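Local coordinates for aminotransferase class I and II (Anaerococcus prevotii, PDB 4EMY), which probably acts as a pyridoxal 5'-phosphate-dependent transaminase, working as a homodimer, at residues A30-A43 with L373-K385. Numbering follows the deposited sequence.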
loop_
_atom_site.group_PDB
_atom_site.type_symbol
_atom_site.label_atom_id
_atom_site.label_comp_id
_atom_site.label_asym_id
_atom_site.label_seq_id
_atom_site.Cartn_x
_atom_site.Cartn_y
_atom_site.Cartn_z
ATOM N N ALA A 30 4.345 -5.371 -31.555
ATOM C CA ALA A 30 3.723 -6.060 -32.675
ATOM C C ALA A 30 2.534 -5.263 -33.203
ATOM O O ALA A 30 2.434 -5.011 -34.403
ATOM C CB ALA A 30 3.295 -7.461 -32.266
ATOM N N ILE A 31 1.641 -4.865 -32.299
ATOM C CA ILE A 31 0.516 -3.992 -32.637
ATOM C C ILE A 31 1.033 -2.763 -33.373
ATOM O O ILE A 31 0.406 -2.288 -34.326
ATOM C CB ILE A 31 -0.274 -3.575 -31.374
ATOM C CG1 ILE A 31 -0.991 -4.787 -30.781
ATOM C CG2 ILE A 31 -1.275 -2.471 -31.686
ATOM C CD1 ILE A 31 -1.459 -4.598 -29.357
ATOM N N GLU A 32 2.190 -2.273 -32.935
ATOM C CA GLU A 32 2.848 -1.132 -33.570
ATOM C C GLU A 32 3.292 -1.439 -35.002
ATOM O O GLU A 32 3.075 -0.632 -35.902
ATOM C CB GLU A 32 4.041 -0.666 -32.727
ATOM C CG GLU A 32 4.193 0.849 -32.641
ATOM C CD GLU A 32 2.923 1.557 -32.170
ATOM O OE1 GLU A 32 2.168 0.974 -31.349
ATOM O OE2 GLU A 32 2.678 2.705 -32.624
ATOM N N LYS A 33 3.888 -2.613 -35.203
ATOM C CA LYS A 33 4.411 -3.009 -36.506
ATOM C C LYS A 33 3.333 -3.483 -37.482
ATOM O O LYS A 33 3.352 -3.092 -38.643
ATOM C CB LYS A 33 5.502 -4.078 -36.352
ATOM C CG LYS A 33 6.234 -4.411 -37.651
ATOM C CD LYS A 33 7.121 -5.643 -37.536
ATOM C CE LYS A 33 8.422 -5.355 -36.810
ATOM N NZ LYS A 33 9.352 -6.503 -36.954
ATOM N N TYR A 34 2.408 -4.320 -37.017
ATOM C CA TYR A 34 1.419 -4.956 -37.896
ATOM C C TYR A 34 0.003 -4.395 -37.764
ATOM O O TYR A 34 -0.771 -4.441 -38.716
ATOM C CB TYR A 34 1.391 -6.476 -37.695
ATOM C CG TYR A 34 2.750 -7.137 -37.721
ATOM C CD1 TYR A 34 3.375 -7.463 -38.926
ATOM C CD2 TYR A 34 3.407 -7.445 -36.532
ATOM C CE1 TYR A 34 4.621 -8.071 -38.940
ATOM C CE2 TYR A 34 4.651 -8.051 -36.533
ATOM C CZ TYR A 34 5.254 -8.365 -37.735
ATOM O OH TYR A 34 6.493 -8.962 -37.713
ATOM N N GLY A 35 -0.341 -3.878 -36.592
ATOM C CA GLY A 35 -1.650 -3.273 -36.391
ATOM C C GLY A 35 -2.641 -4.170 -35.680
ATOM O O GLY A 35 -2.783 -5.343 -36.022
ATOM N N ARG A 36 -3.313 -3.592 -34.682
ATOM C CA ARG A 36 -4.422 -4.200 -33.917
ATOM C C ARG A 36 -4.947 -5.576 -34.361
ATOM O O ARG A 36 -4.783 -6.560 -33.623
ATOM C CB ARG A 36 -5.596 -3.219 -33.851
ATOM C CG ARG A 36 -5.737 -2.471 -32.540
ATOM C CD ARG A 36 -6.815 -1.391 -32.609
ATOM N NE ARG A 36 -7.892 -1.679 -33.568
ATOM C CZ ARG A 36 -8.846 -2.600 -33.408
ATOM N NH1 ARG A 36 -8.873 -3.370 -32.321
ATOM N NH2 ARG A 36 -9.773 -2.763 -34.348
ATOM N N GLU A 37 -5.580 -5.635 -35.539
ATOM C CA GLU A 37 -6.273 -6.849 -36.002
ATOM C C GLU A 37 -5.331 -7.999 -36.313
ATOM O O GLU A 37 -5.688 -9.164 -36.127
ATOM C CB GLU A 37 -7.202 -6.586 -37.195
ATOM C CG GLU A 37 -6.845 -5.382 -38.053
ATOM C CD GLU A 37 -7.251 -4.066 -37.407
ATOM O OE1 GLU A 37 -8.271 -4.059 -36.679
ATOM O OE2 GLU A 37 -6.553 -3.043 -37.618
ATOM N N ALA A 38 -4.129 -7.672 -36.768
ATOM C CA ALA A 38 -3.126 -8.682 -37.065
ATOM C C ALA A 38 -2.660 -9.447 -35.817
ATOM O O ALA A 38 -2.142 -10.556 -35.921
ATOM C CB ALA A 38 -1.946 -8.042 -37.777
ATOM N N VAL A 39 -2.868 -8.857 -34.643
ATOM C CA VAL A 39 -2.312 -9.387 -33.397
ATOM C C VAL A 39 -3.392 -9.919 -32.448
ATOM O O VAL A 39 -4.497 -9.377 -32.388
ATOM C CB VAL A 39 -1.477 -8.318 -32.658
ATOM C CG1 VAL A 39 -0.575 -8.964 -31.614
ATOM C CG2 VAL A 39 -0.647 -7.499 -33.642
ATOM N N ILE A 40 -3.064 -10.983 -31.719
ATOM C CA ILE A 40 -3.946 -11.522 -30.690
ATOM C C ILE A 40 -3.258 -11.409 -29.320
ATOM O O ILE A 40 -2.484 -12.285 -28.918
ATOM C CB ILE A 40 -4.386 -12.971 -31.018
ATOM C CG1 ILE A 40 -5.226 -12.985 -32.300
ATOM C CG2 ILE A 40 -5.179 -13.580 -29.866
ATOM C CD1 ILE A 40 -5.443 -14.357 -32.899
ATOM N N ASN A 41 -3.542 -10.311 -28.621
ATOM C CA ASN A 41 -2.910 -10.003 -27.338
ATOM C C ASN A 41 -3.654 -10.628 -26.156
ATOM O O ASN A 41 -4.565 -10.016 -25.589
ATOM C CB ASN A 41 -2.801 -8.484 -27.165
ATOM C CG ASN A 41 -1.987 -8.074 -25.946
ATOM O OD1 ASN A 41 -1.403 -8.901 -25.235
ATOM N ND2 ASN A 41 -1.943 -6.771 -25.705
ATOM N N ALA A 42 -3.248 -11.840 -25.787
ATOM C CA ALA A 42 -3.935 -12.611 -24.763
ATOM C C ALA A 42 -3.028 -12.863 -23.556
ATOM O O ALA A 42 -2.968 -13.975 -23.025
ATOM C CB ALA A 42 -4.422 -13.919 -25.357
ATOM N N ALA A 43 -2.349 -11.808 -23.113
ATOM C CA ALA A 43 -1.281 -11.920 -22.121
ATOM C C ALA A 43 -1.702 -11.586 -20.686
ATOM O O ALA A 43 -1.580 -12.429 -19.793
ATOM C CB ALA A 43 -0.090 -11.069 -22.537
ATOM N N LEU A 373 4.074 -19.467 -31.506
ATOM C CA LEU A 373 2.887 -18.620 -31.448
ATOM C C LEU A 373 3.202 -17.141 -31.619
ATOM O O LEU A 373 2.475 -16.421 -32.310
ATOM C CB LEU A 373 2.126 -18.845 -30.140
ATOM C CG LEU A 373 1.232 -20.081 -30.060
ATOM C CD1 LEU A 373 0.720 -20.234 -28.642
ATOM C CD2 LEU A 373 0.077 -19.978 -31.043
ATOM N N GLU A 374 4.289 -16.696 -30.997
ATOM C CA GLU A 374 4.700 -15.300 -31.080
ATOM C C GLU A 374 5.063 -14.904 -32.502
ATOM O O GLU A 374 4.817 -13.769 -32.913
ATOM C CB GLU A 374 5.841 -15.008 -30.105
ATOM C CG GLU A 374 5.358 -14.863 -28.669
ATOM C CD GLU A 374 6.479 -14.669 -27.662
ATOM O OE1 GLU A 374 7.597 -14.274 -28.074
ATOM O OE2 GLU A 374 6.233 -14.908 -26.452
ATOM N N LYS A 375 5.623 -15.853 -33.252
ATOM C CA LYS A 375 5.895 -15.673 -34.680
ATOM C C LYS A 375 4.625 -15.346 -35.462
ATOM O O LYS A 375 4.690 -14.729 -36.523
ATOM C CB LYS A 375 6.556 -16.920 -35.274
ATOM C CG LYS A 375 8.038 -17.054 -34.970
ATOM C CD LYS A 375 8.606 -18.354 -35.523
ATOM C CE LYS A 375 10.117 -18.276 -35.695
ATOM N NZ LYS A 375 10.810 -17.748 -34.483
ATOM N N GLU A 376 3.477 -15.760 -34.928
ATOM C CA GLU A 376 2.183 -15.479 -35.544
ATOM C C GLU A 376 1.433 -14.391 -34.789
ATOM O O GLU A 376 0.201 -14.344 -34.814
ATOM C CB GLU A 376 1.330 -16.742 -35.591
ATOM C CG GLU A 376 1.758 -17.761 -36.632
ATOM C CD GLU A 376 0.994 -19.064 -36.505
ATOM O OE1 GLU A 376 -0.106 -19.059 -35.915
ATOM O OE2 GLU A 376 1.499 -20.096 -36.991
ATOM N N ASN A 377 2.182 -13.521 -34.118
ATOM C CA ASN A 377 1.606 -12.427 -33.342
ATOM C C ASN A 377 0.541 -12.904 -32.341
ATOM O O ASN A 377 -0.480 -12.238 -32.141
ATOM C CB ASN A 377 1.046 -11.344 -34.274
ATOM C CG ASN A 377 2.106 -10.748 -35.193
ATOM O OD1 ASN A 377 3.221 -10.444 -34.765
ATOM N ND2 ASN A 377 1.753 -10.564 -36.460
ATOM N N ILE A 378 0.789 -14.068 -31.733
ATOM C CA ILE A 378 -0.094 -14.639 -30.719
ATOM C C ILE A 378 0.648 -14.748 -29.387
ATOM O O ILE A 378 1.557 -15.571 -29.219
ATOM C CB ILE A 378 -0.701 -15.997 -31.148
ATOM C CG1 ILE A 378 -1.623 -15.804 -32.354
ATOM C CG2 ILE A 378 -1.511 -16.602 -30.013
ATOM C CD1 ILE A 378 -2.027 -17.086 -33.049
ATOM N N PHE A 379 0.237 -13.909 -28.442
ATOM C CA PHE A 379 0.931 -13.774 -27.174
ATOM C C PHE A 379 0.119 -14.332 -26.015
ATOM O O PHE A 379 -1.051 -13.981 -25.825
ATOM C CB PHE A 379 1.302 -12.313 -26.936
ATOM C CG PHE A 379 2.150 -11.737 -28.023
ATOM C CD1 PHE A 379 1.571 -11.077 -29.100
ATOM C CD2 PHE A 379 3.532 -11.885 -27.992
ATOM C CE1 PHE A 379 2.356 -10.561 -30.116
ATOM C CE2 PHE A 379 4.323 -11.373 -29.006
ATOM C CZ PHE A 379 3.734 -10.707 -30.068
ATOM N N THR A 380 0.758 -15.223 -25.263
ATOM C CA THR A 380 0.160 -15.843 -24.091
ATOM C C THR A 380 1.262 -16.046 -23.063
ATOM O O THR A 380 2.434 -15.840 -23.374
ATOM C CB THR A 380 -0.461 -17.203 -24.443
ATOM O OG1 THR A 380 0.476 -17.955 -25.221
ATOM C CG2 THR A 380 -1.748 -17.031 -25.242
ATOM N N ILE A 381 0.895 -16.445 -21.847
ATOM C CA ILE A 381 1.878 -16.644 -20.777
ATOM C C ILE A 381 2.170 -18.129 -20.545
ATOM O O ILE A 381 1.267 -18.892 -20.191
ATOM C CB ILE A 381 1.446 -15.967 -19.450
ATOM C CG1 ILE A 381 1.031 -14.501 -19.671
ATOM C CG2 ILE A 381 2.546 -16.079 -18.402
ATOM C CD1 ILE A 381 2.082 -13.598 -20.288
ATOM N N PRO A 382 3.435 -18.542 -20.755
ATOM C CA PRO A 382 3.870 -19.919 -20.541
ATOM C C PRO A 382 4.244 -20.217 -19.098
ATOM O O PRO A 382 4.705 -19.329 -18.377
ATOM C CB PRO A 382 5.127 -20.010 -21.398
ATOM C CG PRO A 382 5.693 -18.634 -21.358
ATOM C CD PRO A 382 4.503 -17.717 -21.350
ATOM N N SER A 383 4.050 -21.466 -18.684
ATOM C CA SER A 383 4.590 -21.951 -17.419
ATOM C C SER A 383 4.900 -23.440 -17.524
ATOM O O SER A 383 4.576 -24.078 -18.534
ATOM C CB SER A 383 3.619 -21.680 -16.271
ATOM O OG SER A 383 2.430 -22.431 -16.430
ATOM N N ALA A 384 5.522 -23.989 -16.478
ATOM C CA ALA A 384 5.865 -25.408 -16.432
ATOM C C ALA A 384 4.625 -26.277 -16.587
ATOM O O ALA A 384 4.721 -27.448 -16.945
ATOM C CB ALA A 384 6.579 -25.732 -15.134
ATOM N N LYS A 385 3.463 -25.678 -16.338
ATOM C CA LYS A 385 2.183 -26.374 -16.369
ATOM C C LYS A 385 1.429 -26.197 -17.689
ATOM O O LYS A 385 0.667 -27.071 -18.094
ATOM C CB LYS A 385 1.309 -25.916 -15.196
ATOM C CG LYS A 385 1.808 -26.340 -13.823
ATOM C CD LYS A 385 1.517 -27.810 -13.562
ATOM C CE LYS A 385 1.688 -28.167 -12.094
ATOM N NZ LYS A 385 3.113 -28.253 -11.665
#
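Ile40 N donates to Asn377 O in a nearly straight hydrogen bond of 2.9 Å. It starts a two-stranded parallel sheet joining strand 40-41 to strand 378-379 in the C-terminal part of this aminotransferase. Phe379 straddles Asn41, its parallel bridge partner: its N donates to Ile40 O at 3.2 Å, and its O accepts from Ala42 N along a more bent path (136°).

Asn377 has positive phi and is the C-prime residue of a Schellman motif ending helix 366-375. Leu373 O accepts from both Ile378 N and Glu376 N, one on each side of its carbonyl plane. The Asn377 side chain crosses Tyr34 with ND2 3.5 Å above one ring face, offset toward the rim, the amide and ring planes being 47° apart. Replacing Asn377 with an alanine would take away the amide and is likely to leave that Tyr34 face without its partner, and to make the positive-phi helix end less favourable.

On one side of the sheet, Val39 CG1 meets the rim of the Phe379 ring, level with it, while Ala30 CB approaches obliquely. Val39 turns CG1 away from its own N (chi1 -163°), which brings it 3.7 Å from Phe379 CE1. On the other side, Ile40 and Ile378 lie side by side and also pack against helix 399-411. The Ile381 side chain lies about 8 Å from that of Asn190, which binds pyridoxal 5'-phosphate, and about 11 Å from the cofactor itself. Ile381 CD1 lies 4.0 Å from Ala43 CB.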